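Local structure of Non-structural polyprotein (Sindbis virus, 4GUA) at residues A[362-367]-A[449-454]; A[358-363]-A[406-411]; A[26-31]-A[103-108]; A[76-81]-A[94-99]. The protein joins the viral cysteine protease nsP2, which processes the replicase polyprotein, to the macro and zinc-binding domains of nsP3, the macro domain probably recognising ADP-ribose-like ligands. One frame throughout, in Å; residues are numbered along the deposited sequence.

Contact 1. Residues A[362-367]-A[449-454]; sequences VNAANP and PLLSTG. With MES (2-(N-morpholino)-ethanesulfonic acid), chain S.
Pro-449 meets strand 360-364 first, at Val-362 and Ala-364. The ring lies across the side chain of Val-362 at about a right angle, its CD 3.9 Å from Val-362 CG1. Ring atom CG also approaches Ala-364 CB at 4.0 Å. A proline suits this exit from strand 445-448 because its compact ring fits against Val-362 and the methyl of Ala-364, and it has no N-H needing a partner. Leu-450 then opens a type II turn that runs to Thr-453 and carries the chain away from the strand. At its first corner Leu-451 reaches back with its branch: CG is anti to the carbonyl carbon (chi1 -60°), which sends methyl CD2 over Ala-364, 3.7 Å from its CB. The small methyl of Ala-364 lets the leucine branch come close, and helix 420-440 lies behind that branch. Ser-452 has positive phi, as the third position of a type II turn requires; its OG is held by Pro-413 O, while its N gives a weak bond to MES O2S at 3.1 Å. Thr-453 steadies the turn through OG1, 3.1 Å from Leu-450 O. Gly-454 N, 2.8 Å from MES O3S, makes a second weak bond to the sulfonate. At the far end of the same ligand Asn-366 ND2 donates to the morpholine oxygen O1 at 3.2 Å, nearly straight at 163°. Backbone N-H groups gathered round an acidic group, facing an Asn-Ala-Ala-Asn segment across a cleft, are consistent with the ADP-ribose pocket of macro domains, where the buffer sulfonate probably takes a phosphate's place.

Contact 2. Residues A[358-363]-A[406-411]; sequences EEAVVN and KVIHAV
The imidazole of His-409 and the side-chain amide of Asn-363 cross at a slant on one face of the sheet, their planes 84° apart, and so do not stack. The imidazole also meets the ring of Phe-387 edge to face, and its NE2 is hydrogen-bonded to Thr-400 OG1 on the next strand. Helix 375-382 covers the amide. Next along the same face, methyl CG1 of Val-361 and CG2 of Val-407 lie 3.9 Å apart, the two side chains pointing the same way. Beta-branched residues suit such extended, buried strands. Strands 360-364 and 405-410 run parallel, 25° apart in direction, as neighbours in the mixed six-stranded sheet of the macro-domain fold, an alpha/beta sandwich, with 445-448 beyond the first and 397-402 beyond the second. Val-361 bonds through N to Lys-406 O and through O to Ile-408 N; Asn-363 does the same with Ile-408 O, 2.9 Å from its N, and Ala-410 N. Each thus grips the residues flanking its partner, the pattern of parallel strands. On the opposite face Val-362 CG1 comes to Ala-410 CB at 4.0 Å, and Ala-360 is small enough to set its CB against that of Lys-406. The lysine chain runs on beside Glu-359, and the bend at its last torsion (chi4 70°) turns NZ to Glu-359 OE2, a salt bridge of 3.0 Å using the oxygen's anti lone pair; Glu-359 OE1 accepts from Lys-444 N.

Contact 3. Residues A[26-31]-A[103-108]; sequences ATAGIV and YGYDHA
Near the end of helix 16-27, Thr-27 and Ala-28 come up against the backbone of Gly-104 and Tyr-105, with the CA atoms of Ala-28 and Tyr-105 4.9 Å apart. The helix closes in a Schellman motif: Gly-29 takes positive phi (83°), with two bonds back into the last turn, one of them from Gly-29 N to Ala-26 O at 2.8 Å. A CB at those backbone angles would jam against the preceding carbonyl oxygen, which explains the glycine. In the other segment the chain leaves strand 102-103 and soon enters helix 107-113, with Asp-106 as N-cap, its OD1 accepting a weak bond from Ala-108 N and another bond from Ile-109 N. Between these ends Tyr-105 N donates to Thr-27 OG1 at 2.8 Å, almost straight at 170°. The hydroxyl sits between its own backbone N and carbonyl carbon (chi1 66°), which also lets it reach Ile-24 O in the last helical turn. The methyl of Ala-28 lies obliquely against the tyrosine ring, CB 3.4 Å from CD1, while Phe-64 meets the ring from helix 52-64. His-107 completes the group: Tyr-105 CD2 lies 3.6 Å above its imidazole plane, over the centre. Because Ile-24 O can only accept, Thr-27 OG1 must give its proton there and take the Tyr-105 N-H on a lone pair; one threonine thus satisfies a carbonyl of its own helix and an amide of the incoming chain.

Contact 4. Residues A[76-81]-A[94-99]; sequences QSIPLT and WDNSPG
Asn-96 ND2 serves two carbonyls, Pro-79 O across the contact and Ala-20 O on helix 16-27. The bond to Pro-79 O is 3.2 Å long and straight (178°), with the oxygen exactly in the amide plane; an asparagine is apt because its two N-H bonds diverge in that plane. CG is anti to the carbonyl carbon (chi1 -57°), and the amide thereby also rests near methyl CG2 of Ile-78, 3.7 Å from ND2. Next to this, Thr-81 and Asp-95 form an antiparallel hydrogen-bonded pair: Thr-81 N to Asp-95 O at 3.0 Å, Asp-95 N to Thr-81 O at 3.1 Å. Threonine adds a third link here, since OG1 donates to Ser-97 O at 2.7 Å, pinning the chain as it turns out of the strand. That departure is shaped by an Asx turn, in which Asp-95 OD1 accepts from Ser-97 N, 3.0 Å away and 67° out of the carboxylate plane. OD1 has a weak bond from His-83 NE2 as well, the same nitrogen that bonds Ser-97 OG. Pro-79, which has no N-H to offer, turns its ring toward the Asn-96 and Ser-97 backbone. On the inner side Leu-80 CG lies 3.8 Å from Trp-94 CZ3, branch against ring. The two segments belong to a beta hairpin of the protease, at the end away from its loop: strand 78-83 is central, flanked by strands 93-95 and 102-103, and helices 16-27 and 52-64 receive Leu-80, with Trp-94 leaning on the latter.

How the contacts relate
From the N terminus, contact 3 opens first, at the end of helix 16-27. Before it closes at 103-108 the chain makes the hairpin of contact 4, which is therefore nested inside; the two touch through Tyr-103 N and Ile-78 O, probably hydrogen-bonded, and together join helix ends and a small sheet of the protease. Much later, contacts 2 and 1 both start from the stretch around strand 360-364, contact 2 closing first at 406-411 and contact 1 later at 449-454. They tie the strand to its neighbour in the macro-domain sheet and to the loop that holds the MES sulfonate, probably part of the ligand pocket. Between the two pairs the centres lie about 54 to 56 Å apart, on opposite sides of the chain's centre.

Contact 1. Residues A[362-367]-A[449-454]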
loop_
_atom_site.group_PDB
_atom_site.type_symbol
_atom_site.label_atom_id
_atom_site.label_comp_id
_atom_site.label_asym_id
_atom_site.label_seq_id
_atom_site.Cartn_x
_atom_site.Cartn_y
_atom_site.Cartn_z
ATOM N N VAL A 362 9.223 24.099 -8.155
ATOM C CA VAL A 362 7.781 24.180 -8.006
ATOM C C VAL A 362 7.389 25.636 -7.902
ATOM O O VAL A 362 7.946 26.387 -7.103
ATOM C CB VAL A 362 7.287 23.444 -6.748
ATOM C CG1 VAL A 362 5.827 23.784 -6.466
ATOM C CG2 VAL A 362 7.487 21.940 -6.889
ATOM N N ASN A 363 6.477 26.046 -8.772
ATOM C CA ASN A 363 5.888 27.372 -8.698
ATOM C C ASN A 363 4.663 27.365 -7.789
ATOM O O ASN A 363 3.891 26.401 -7.782
ATOM C CB ASN A 363 5.486 27.836 -10.098
ATOM C CG ASN A 363 4.859 29.214 -10.099
ATOM O OD1 ASN A 363 5.231 30.076 -9.306
ATOM N ND2 ASN A 363 3.898 29.427 -10.986
ATOM N N ALA A 364 4.476 28.442 -7.033
ATOM C CA ALA A 364 3.233 28.613 -6.300
ATOM C C ALA A 364 2.326 29.371 -7.254
ATOM O O ALA A 364 2.475 30.579 -7.471
ATOM C CB ALA A 364 3.462 29.407 -5.030
ATOM N N ALA A 365 1.356 28.643 -7.791
ATOM C CA ALA A 365 0.643 29.076 -8.974
ATOM C C ALA A 365 -0.762 29.529 -8.650
ATOM O O ALA A 365 -1.195 29.468 -7.500
ATOM C CB ALA A 365 0.595 27.940 -9.970
ATOM N N ASN A 366 -1.466 29.982 -9.682
ATOM C CA ASN A 366 -2.889 30.257 -9.588
ATOM C C ASN A 366 -3.605 29.442 -10.661
ATOM O O ASN A 366 -2.984 29.015 -11.636
ATOM C CB ASN A 366 -3.179 31.749 -9.761
ATOM C CG ASN A 366 -2.729 32.279 -11.099
ATOM O OD1 ASN A 366 -3.275 31.909 -12.140
ATOM N ND2 ASN A 366 -1.731 33.153 -11.085
ATOM N N PRO A 367 -4.917 29.230 -10.488
ATOM C CA PRO A 367 -5.709 28.357 -11.359
ATOM C C PRO A 367 -5.645 28.725 -12.840
ATOM O O PRO A 367 -5.823 27.841 -13.683
ATOM C CB PRO A 367 -7.131 28.549 -10.836
ATOM C CG PRO A 367 -6.964 28.980 -9.441
ATOM C CD PRO A 367 -5.733 29.816 -9.416
ATOM N N PRO A 449 8.392 26.125 -2.754
ATOM C CA PRO A 449 8.021 27.148 -1.777
ATOM C C PRO A 449 6.912 26.639 -0.872
ATOM O O PRO A 449 6.421 25.537 -1.102
ATOM C CB PRO A 449 7.496 28.270 -2.665
ATOM C CG PRO A 449 6.818 27.542 -3.767
ATOM C CD PRO A 449 7.638 26.290 -4.008
ATOM N N LEU A 450 6.491 27.423 0.113
ATOM C CA LEU A 450 5.384 26.996 0.950
ATOM C C LEU A 450 4.103 27.535 0.343
ATOM O O LEU A 450 3.848 28.735 0.373
ATOM C CB LEU A 450 5.543 27.495 2.386
ATOM C CG LEU A 450 6.740 26.962 3.175
ATOM C CD1 LEU A 450 6.673 27.432 4.621
ATOM C CD2 LEU A 450 6.803 25.451 3.117
ATOM N N LEU A 451 3.289 26.634 -0.190
ATOM C CA LEU A 451 2.074 27.029 -0.879
ATOM C C LEU A 451 1.098 27.705 0.070
ATOM O O LEU A 451 0.993 27.342 1.243
ATOM C CB LEU A 451 1.423 25.809 -1.530
ATOM C CG LEU A 451 2.292 25.090 -2.571
ATOM C CD1 LEU A 451 1.577 23.878 -3.144
ATOM C CD2 LEU A 451 2.688 26.036 -3.698
ATOM N N SER A 452 0.406 28.711 -0.455
ATOM C CA SER A 452 -0.674 29.396 0.253
ATOM C C SER A 452 -0.227 30.132 1.504
ATOM O O SER A 452 -1.039 30.348 2.401
ATOM C CB SER A 452 -1.777 28.405 0.647
ATOM O OG SER A 452 -2.354 27.775 -0.481
ATOM N N THR A 453 1.048 30.495 1.599
ATOM C CA THR A 453 1.483 31.329 2.716
ATOM C C THR A 453 1.611 32.830 2.423
ATOM O O THR A 453 1.685 33.635 3.351
ATOM C CB THR A 453 2.848 30.850 3.229
ATOM O OG1 THR A 453 3.864 31.172 2.272
ATOM C CG2 THR A 453 2.831 29.345 3.476
ATOM N N GLY A 454 1.616 33.216 1.151
ATOM C CA GLY A 454 1.784 34.616 0.799
ATOM C C GLY A 454 0.568 35.522 0.769
ATOM O O GLY A 454 0.531 36.581 1.394
HETATM O O1 MES S . -0.990 34.289 -8.174
HETATM C C2 MES S . 0.404 33.973 -8.222
HETATM C C3 MES S . 0.955 33.759 -6.811
HETATM N N4 MES S . -0.152 33.193 -6.053
HETATM C C5 MES S . -1.207 34.148 -5.752
HETATM C C6 MES S . -1.325 35.027 -6.995
HETATM C C7 MES S . 0.216 32.258 -4.991
HETATM C C8 MES S . 0.535 33.003 -3.699
HETATM S S MES S . 0.673 31.898 -2.458
HETATM O O1S MES S . 2.068 31.454 -2.228
HETATM O O2S MES S . -0.164 30.710 -2.753
HETATM O O3S MES S . 0.205 32.550 -1.216
#

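Contact 2. Residues A[358-363]-A[406-411]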
loop_
_atom_site.group_PDB
_atom_site.type_symbol
_atom_site.label_atom_id
_atom_site.label_comp_id
_atom_site.label_asym_id
_atom_site.label_seq_id
_atom_site.Cartn_x
_atom_site.Cartn_y
_atom_site.Cartn_z
ATOM N N GLU A 358 18.272 22.620 -8.264
ATOM C CA GLU A 358 17.543 21.353 -8.161
ATOM C C GLU A 358 16.910 20.982 -9.497
ATOM O O GLU A 358 16.595 21.862 -10.291
ATOM C CB GLU A 358 16.466 21.440 -7.078
ATOM C CG GLU A 358 16.997 21.439 -5.649
ATOM C CD GLU A 358 17.693 22.728 -5.268
ATOM O OE1 GLU A 358 17.328 23.788 -5.819
ATOM O OE2 GLU A 358 18.599 22.683 -4.404
ATOM N N GLU A 359 16.711 19.686 -9.735
ATOM C CA GLU A 359 16.225 19.192 -11.032
ATOM C C GLU A 359 14.896 19.813 -11.447
ATOM O O GLU A 359 14.691 20.146 -12.620
ATOM C CB GLU A 359 16.085 17.669 -11.024
ATOM C CG GLU A 359 15.529 17.108 -12.327
ATOM C CD GLU A 359 15.457 15.588 -12.349
ATOM O OE1 GLU A 359 16.168 14.938 -11.543
ATOM O OE2 GLU A 359 14.674 15.046 -13.167
ATOM N N ALA A 360 13.982 19.932 -10.493
ATOM C CA ALA A 360 12.692 20.543 -10.763
ATOM C C ALA A 360 12.424 21.654 -9.762
ATOM O O ALA A 360 12.867 21.602 -8.615
ATOM C CB ALA A 360 11.592 19.497 -10.702
ATOM N N VAL A 361 11.688 22.662 -10.205
ATOM C CA VAL A 361 11.302 23.757 -9.338
ATOM C C VAL A 361 9.786 23.846 -9.330
ATOM O O VAL A 361 9.139 23.704 -10.371
ATOM C CB VAL A 361 11.900 25.093 -9.823
ATOM C CG1 VAL A 361 11.423 25.418 -11.233
ATOM C CG2 VAL A 361 11.550 26.212 -8.861
ATOM N N VAL A 362 9.223 24.099 -8.155
ATOM C CA VAL A 362 7.781 24.180 -8.006
ATOM C C VAL A 362 7.389 25.636 -7.902
ATOM O O VAL A 362 7.946 26.387 -7.103
ATOM C CB VAL A 362 7.287 23.444 -6.748
ATOM C CG1 VAL A 362 5.827 23.784 -6.466
ATOM C CG2 VAL A 362 7.487 21.940 -6.889
ATOM N N ASN A 363 6.477 26.046 -8.772
ATOM C CA ASN A 363 5.888 27.372 -8.698
ATOM C C ASN A 363 4.663 27.365 -7.789
ATOM O O ASN A 363 3.891 26.401 -7.782
ATOM C CB ASN A 363 5.486 27.836 -10.098
ATOM C CG ASN A 363 4.859 29.214 -10.099
ATOM O OD1 ASN A 363 5.231 30.076 -9.306
ATOM N ND2 ASN A 363 3.898 29.427 -10.986
ATOM N N LYS A 406 12.367 21.328 -15.387
ATOM C CA LYS A 406 10.988 20.971 -15.088
ATOM C C LYS A 406 10.381 21.981 -14.127
ATOM O O LYS A 406 10.822 22.117 -12.988
ATOM C CB LYS A 406 10.917 19.576 -14.464
ATOM C CG LYS A 406 11.335 18.466 -15.402
ATOM C CD LYS A 406 11.164 17.096 -14.774
ATOM C CE LYS A 406 11.804 16.022 -15.636
ATOM N NZ LYS A 406 13.296 16.110 -15.627
ATOM N N VAL A 407 9.370 22.695 -14.603
ATOM C CA VAL A 407 8.614 23.609 -13.767
ATOM C C VAL A 407 7.245 23.009 -13.475
ATOM O O VAL A 407 6.439 22.808 -14.381
ATOM C CB VAL A 407 8.446 24.971 -14.449
ATOM C CG1 VAL A 407 7.694 25.930 -13.542
ATOM C CG2 VAL A 407 9.805 25.538 -14.825
ATOM N N ILE A 408 7.004 22.704 -12.205
ATOM C CA ILE A 408 5.737 22.144 -11.760
ATOM C C ILE A 408 4.868 23.247 -11.161
ATOM O O ILE A 408 5.206 23.812 -10.122
ATOM C CB ILE A 408 5.969 21.080 -10.685
ATOM C CG1 ILE A 408 6.850 19.963 -11.232
ATOM C CG2 ILE A 408 4.645 20.535 -10.181
ATOM C CD1 ILE A 408 7.264 18.953 -10.188
ATOM N N HIS A 409 3.743 23.548 -11.798
ATOM C CA HIS A 409 2.862 24.588 -11.290
ATOM C C HIS A 409 1.877 23.957 -10.318
ATOM O O HIS A 409 1.020 23.170 -10.715
ATOM C CB HIS A 409 2.106 25.255 -12.447
ATOM C CG HIS A 409 3.000 25.850 -13.493
ATOM N ND1 HIS A 409 3.197 27.207 -13.617
ATOM C CD2 HIS A 409 3.742 25.273 -14.469
ATOM C CE1 HIS A 409 4.026 27.441 -14.619
ATOM N NE2 HIS A 409 4.370 26.284 -15.154
ATOM N N ALA A 410 2.000 24.301 -9.039
ATOM C CA ALA A 410 1.119 23.747 -8.021
ATOM C C ALA A 410 0.212 24.842 -7.475
ATOM O O ALA A 410 0.688 25.873 -7.006
ATOM C CB ALA A 410 1.945 23.121 -6.898
ATOM N N VAL A 411 -1.095 24.602 -7.506
ATOM C CA VAL A 411 -2.058 25.623 -7.108
ATOM C C VAL A 411 -2.668 25.341 -5.743
ATOM O O VAL A 411 -3.497 24.443 -5.582
ATOM C CB VAL A 411 -3.207 25.729 -8.131
ATOM C CG1 VAL A 411 -4.161 26.857 -7.750
ATOM C CG2 VAL A 411 -2.652 25.934 -9.537
#

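Contact 3. Residues A[26-31]-A[103-108]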
loop_
_atom_site.group_PDB
_atom_site.type_symbol
_atom_site.label_atom_id
_atom_site.label_comp_id
_atom_site.label_asym_id
_atom_site.label_seq_id
_atom_site.Cartn_x
_atom_site.Cartn_y
_atom_site.Cartn_z
ATOM N N ALA A 26 -13.836 -27.895 2.680
ATOM C CA ALA A 26 -14.899 -28.857 2.426
ATOM C C ALA A 26 -16.186 -28.202 1.917
ATOM O O ALA A 26 -16.871 -28.765 1.067
ATOM C CB ALA A 26 -15.176 -29.630 3.668
ATOM N N THR A 27 -16.526 -27.026 2.434
ATOM C CA THR A 27 -17.757 -26.361 2.014
ATOM C C THR A 27 -17.716 -26.028 0.529
ATOM O O THR A 27 -18.754 -25.860 -0.105
ATOM C CB THR A 27 -18.002 -25.050 2.781
ATOM O OG1 THR A 27 -16.979 -24.099 2.446
ATOM C CG2 THR A 27 -18.010 -25.286 4.278
ATOM N N ALA A 28 -16.510 -25.925 -0.012
ATOM C CA ALA A 28 -16.320 -25.609 -1.420
ATOM C C ALA A 28 -16.133 -26.869 -2.248
ATOM O O ALA A 28 -15.850 -26.792 -3.441
ATOM C CB ALA A 28 -15.117 -24.696 -1.593
ATOM N N GLY A 29 -16.251 -28.028 -1.612
ATOM C CA GLY A 29 -16.079 -29.290 -2.310
ATOM C C GLY A 29 -14.624 -29.698 -2.447
ATOM O O GLY A 29 -14.305 -30.673 -3.132
ATOM N N ILE A 30 -13.740 -28.955 -1.790
ATOM C CA ILE A 30 -12.305 -29.194 -1.900
ATOM C C ILE A 30 -11.816 -30.106 -0.790
ATOM O O ILE A 30 -12.040 -29.838 0.396
ATOM C CB ILE A 30 -11.512 -27.878 -1.811
ATOM C CG1 ILE A 30 -11.884 -26.953 -2.970
ATOM C CG2 ILE A 30 -10.017 -28.160 -1.803
ATOM C CD1 ILE A 30 -11.326 -25.560 -2.834
ATOM N N VAL A 31 -11.167 -31.198 -1.178
ATOM C CA VAL A 31 -10.499 -32.063 -0.216
ATOM C C VAL A 31 -9.082 -32.370 -0.679
ATOM O O VAL A 31 -8.895 -33.142 -1.622
ATOM C CB VAL A 31 -11.273 -33.367 -0.069
ATOM C CG1 VAL A 31 -10.589 -34.272 0.905
ATOM C CG2 VAL A 31 -12.669 -33.067 0.403
ATOM N N TYR A 103 -15.343 -18.349 7.810
ATOM C CA TYR A 103 -15.180 -18.506 6.374
ATOM C C TYR A 103 -16.013 -19.684 5.883
ATOM O O TYR A 103 -16.357 -20.578 6.653
ATOM C CB TYR A 103 -13.706 -18.746 6.029
ATOM C CG TYR A 103 -12.794 -17.603 6.423
ATOM C CD1 TYR A 103 -12.231 -17.540 7.692
ATOM C CD2 TYR A 103 -12.503 -16.587 5.535
ATOM C CE1 TYR A 103 -11.404 -16.491 8.058
ATOM C CE2 TYR A 103 -11.678 -15.543 5.890
ATOM C CZ TYR A 103 -11.131 -15.496 7.148
ATOM O OH TYR A 103 -10.305 -14.445 7.490
ATOM N N GLY A 104 -16.360 -19.659 4.604
ATOM C CA GLY A 104 -16.967 -20.796 3.943
ATOM C C GLY A 104 -17.354 -20.430 2.525
ATOM O O GLY A 104 -17.598 -19.262 2.221
ATOM N N TYR A 105 -17.488 -21.439 1.675
ATOM C CA TYR A 105 -17.764 -21.210 0.268
ATOM C C TYR A 105 -19.111 -20.535 0.126
ATOM O O TYR A 105 -20.092 -20.979 0.707
ATOM C CB TYR A 105 -17.760 -22.530 -0.484
ATOM C CG TYR A 105 -17.827 -22.383 -1.981
ATOM C CD1 TYR A 105 -16.720 -21.955 -2.705
ATOM C CD2 TYR A 105 -18.987 -22.691 -2.677
ATOM C CE1 TYR A 105 -16.774 -21.830 -4.080
ATOM C CE2 TYR A 105 -19.051 -22.571 -4.051
ATOM C CZ TYR A 105 -17.943 -22.142 -4.748
ATOM O OH TYR A 105 -18.012 -22.023 -6.117
ATOM N N ASP A 106 -19.169 -19.484 -0.679
ATOM C CA ASP A 106 -20.409 -18.750 -0.872
ATOM C C ASP A 106 -20.976 -19.005 -2.268
ATOM O O ASP A 106 -20.454 -18.509 -3.264
ATOM C CB ASP A 106 -20.142 -17.260 -0.663
ATOM C CG ASP A 106 -21.397 -16.436 -0.681
ATOM O OD1 ASP A 106 -22.375 -16.858 -1.335
ATOM O OD2 ASP A 106 -21.405 -15.371 -0.030
ATOM N N HIS A 107 -22.065 -19.766 -2.322
ATOM C CA HIS A 107 -22.637 -20.207 -3.587
ATOM C C HIS A 107 -23.273 -19.052 -4.345
ATOM O O HIS A 107 -23.361 -19.077 -5.577
ATOM C CB HIS A 107 -23.666 -21.309 -3.350
ATOM C CG HIS A 107 -23.065 -22.603 -2.909
ATOM N ND1 HIS A 107 -22.669 -22.834 -1.609
ATOM C CD2 HIS A 107 -22.778 -23.734 -3.596
ATOM C CE1 HIS A 107 -22.172 -24.054 -1.512
ATOM N NE2 HIS A 107 -22.222 -24.620 -2.706
ATOM N N ALA A 108 -23.732 -18.048 -3.606
ATOM C CA ALA A 108 -24.291 -16.857 -4.224
ATOM C C ALA A 108 -23.212 -16.157 -5.043
ATOM O O ALA A 108 -23.410 -15.856 -6.217
ATOM C CB ALA A 108 -24.849 -15.921 -3.167
#

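Contact 4. Residues A[76-81]-A[94-99]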
loop_
_atom_site.group_PDB
_atom_site.type_symbol
_atom_site.label_atom_id
_atom_site.label_comp_id
_atom_site.label_asym_id
_atom_site.label_seq_id
_atom_site.Cartn_x
_atom_site.Cartn_y
_atom_site.Cartn_z
ATOM N N GLN A 76 -20.185 -16.895 6.211
ATOM C CA GLN A 76 -19.740 -17.044 7.593
ATOM C C GLN A 76 -20.272 -18.347 8.124
ATOM O O GLN A 76 -21.397 -18.424 8.594
ATOM C CB GLN A 76 -20.314 -15.923 8.467
ATOM C CG GLN A 76 -20.073 -14.522 7.957
ATOM C CD GLN A 76 -18.612 -14.181 7.911
ATOM O OE1 GLN A 76 -17.993 -14.202 6.849
ATOM N NE2 GLN A 76 -18.038 -13.872 9.071
ATOM N N SER A 77 -19.413 -19.345 8.174
ATOM C CA SER A 77 -19.856 -20.686 8.492
ATOM C C SER A 77 -19.017 -21.268 9.594
ATOM O O SER A 77 -19.478 -21.476 10.712
ATOM C CB SER A 77 -19.716 -21.587 7.266
ATOM O OG SER A 77 -20.552 -21.191 6.195
ATOM N N ILE A 78 -17.765 -21.525 9.245
ATOM C CA ILE A 78 -16.822 -22.151 10.135
ATOM C C ILE A 78 -15.808 -21.125 10.584
ATOM O O ILE A 78 -15.157 -20.488 9.762
ATOM C CB ILE A 78 -16.114 -23.287 9.414
ATOM C CG1 ILE A 78 -17.166 -24.228 8.815
ATOM C CG2 ILE A 78 -15.162 -24.001 10.360
ATOM C CD1 ILE A 78 -16.602 -25.235 7.852
ATOM N N PRO A 79 -15.668 -20.956 11.897
ATOM C CA PRO A 79 -14.673 -20.005 12.388
ATOM C C PRO A 79 -13.254 -20.476 12.116
ATOM O O PRO A 79 -12.964 -21.671 12.152
ATOM C CB PRO A 79 -14.960 -19.942 13.894
ATOM C CG PRO A 79 -15.660 -21.181 14.196
ATOM C CD PRO A 79 -16.452 -21.545 12.989
ATOM N N LEU A 80 -12.394 -19.532 11.766
ATOM C CA LEU A 80 -10.974 -19.794 11.674
ATOM C C LEU A 80 -10.313 -18.931 12.722
ATOM O O LEU A 80 -10.214 -17.716 12.565
ATOM C CB LEU A 80 -10.446 -19.451 10.288
ATOM C CG LEU A 80 -8.973 -19.786 10.057
ATOM C CD1 LEU A 80 -8.697 -21.267 10.332
ATOM C CD2 LEU A 80 -8.568 -19.401 8.633
ATOM N N THR A 81 -9.816 -19.582 13.768
ATOM C CA THR A 81 -9.436 -18.902 14.994
ATOM C C THR A 81 -7.977 -19.135 15.348
ATOM O O THR A 81 -7.510 -20.281 15.468
ATOM C CB THR A 81 -10.308 -19.373 16.169
ATOM O OG1 THR A 81 -11.689 -19.169 15.851
ATOM C CG2 THR A 81 -9.960 -18.614 17.434
ATOM N N TRP A 94 -3.837 -22.855 15.585
ATOM C CA TRP A 94 -5.007 -22.585 14.758
ATOM C C TRP A 94 -6.024 -23.691 14.912
ATOM O O TRP A 94 -5.689 -24.871 14.815
ATOM C CB TRP A 94 -4.647 -22.510 13.278
ATOM C CG TRP A 94 -3.915 -21.281 12.834
ATOM C CD1 TRP A 94 -2.568 -21.125 12.736
ATOM C CD2 TRP A 94 -4.493 -20.043 12.405
ATOM N NE1 TRP A 94 -2.266 -19.868 12.270
ATOM C CE2 TRP A 94 -3.430 -19.181 12.063
ATOM C CE3 TRP A 94 -5.804 -19.577 12.275
ATOM C CZ2 TRP A 94 -3.637 -17.883 11.605
ATOM C CZ3 TRP A 94 -6.008 -18.281 11.818
ATOM C CH2 TRP A 94 -4.929 -17.450 11.490
ATOM N N ASP A 95 -7.281 -23.312 15.102
ATOM C CA ASP A 95 -8.361 -24.285 15.068
ATOM C C ASP A 95 -9.697 -23.653 14.687
ATOM O O ASP A 95 -9.769 -22.491 14.307
ATOM C CB ASP A 95 -8.466 -25.040 16.397
ATOM C CG ASP A 95 -8.873 -24.148 17.559
ATOM O OD1 ASP A 95 -9.428 -23.058 17.319
ATOM O OD2 ASP A 95 -8.660 -24.555 18.723
ATOM N N ASN A 96 -10.745 -24.458 14.772
ATOM C CA ASN A 96 -12.095 -24.058 14.408
ATOM C C ASN A 96 -12.982 -23.604 15.583
ATOM O O ASN A 96 -14.196 -23.488 15.439
ATOM C CB ASN A 96 -12.747 -25.164 13.582
ATOM C CG ASN A 96 -11.941 -25.497 12.340
ATOM O OD1 ASN A 96 -11.490 -26.630 12.157
ATOM N ND2 ASN A 96 -11.727 -24.496 11.494
ATOM N N SER A 97 -12.390 -23.415 16.760
ATOM C CA SER A 97 -13.147 -22.959 17.928
ATOM C C SER A 97 -13.880 -21.648 17.626
ATOM O O SER A 97 -13.531 -20.938 16.686
ATOM C CB SER A 97 -12.221 -22.769 19.133
ATOM O OG SER A 97 -11.714 -21.447 19.210
ATOM N N PRO A 98 -14.932 -21.346 18.402
ATOM C CA PRO A 98 -15.770 -20.147 18.228
ATOM C C PRO A 98 -15.008 -18.821 18.154
ATOM O O PRO A 98 -14.051 -18.615 18.900
ATOM C CB PRO A 98 -16.659 -20.172 19.473
ATOM C CG PRO A 98 -16.786 -21.619 19.790
ATOM C CD PRO A 98 -15.458 -22.231 19.457
ATOM N N GLY A 99 -15.458 -17.929 17.273
ATOM C CA GLY A 99 -14.830 -16.626 17.084
ATOM C C GLY A 99 -15.560 -15.805 16.036
ATOM O O GLY A 99 -16.396 -16.339 15.305
#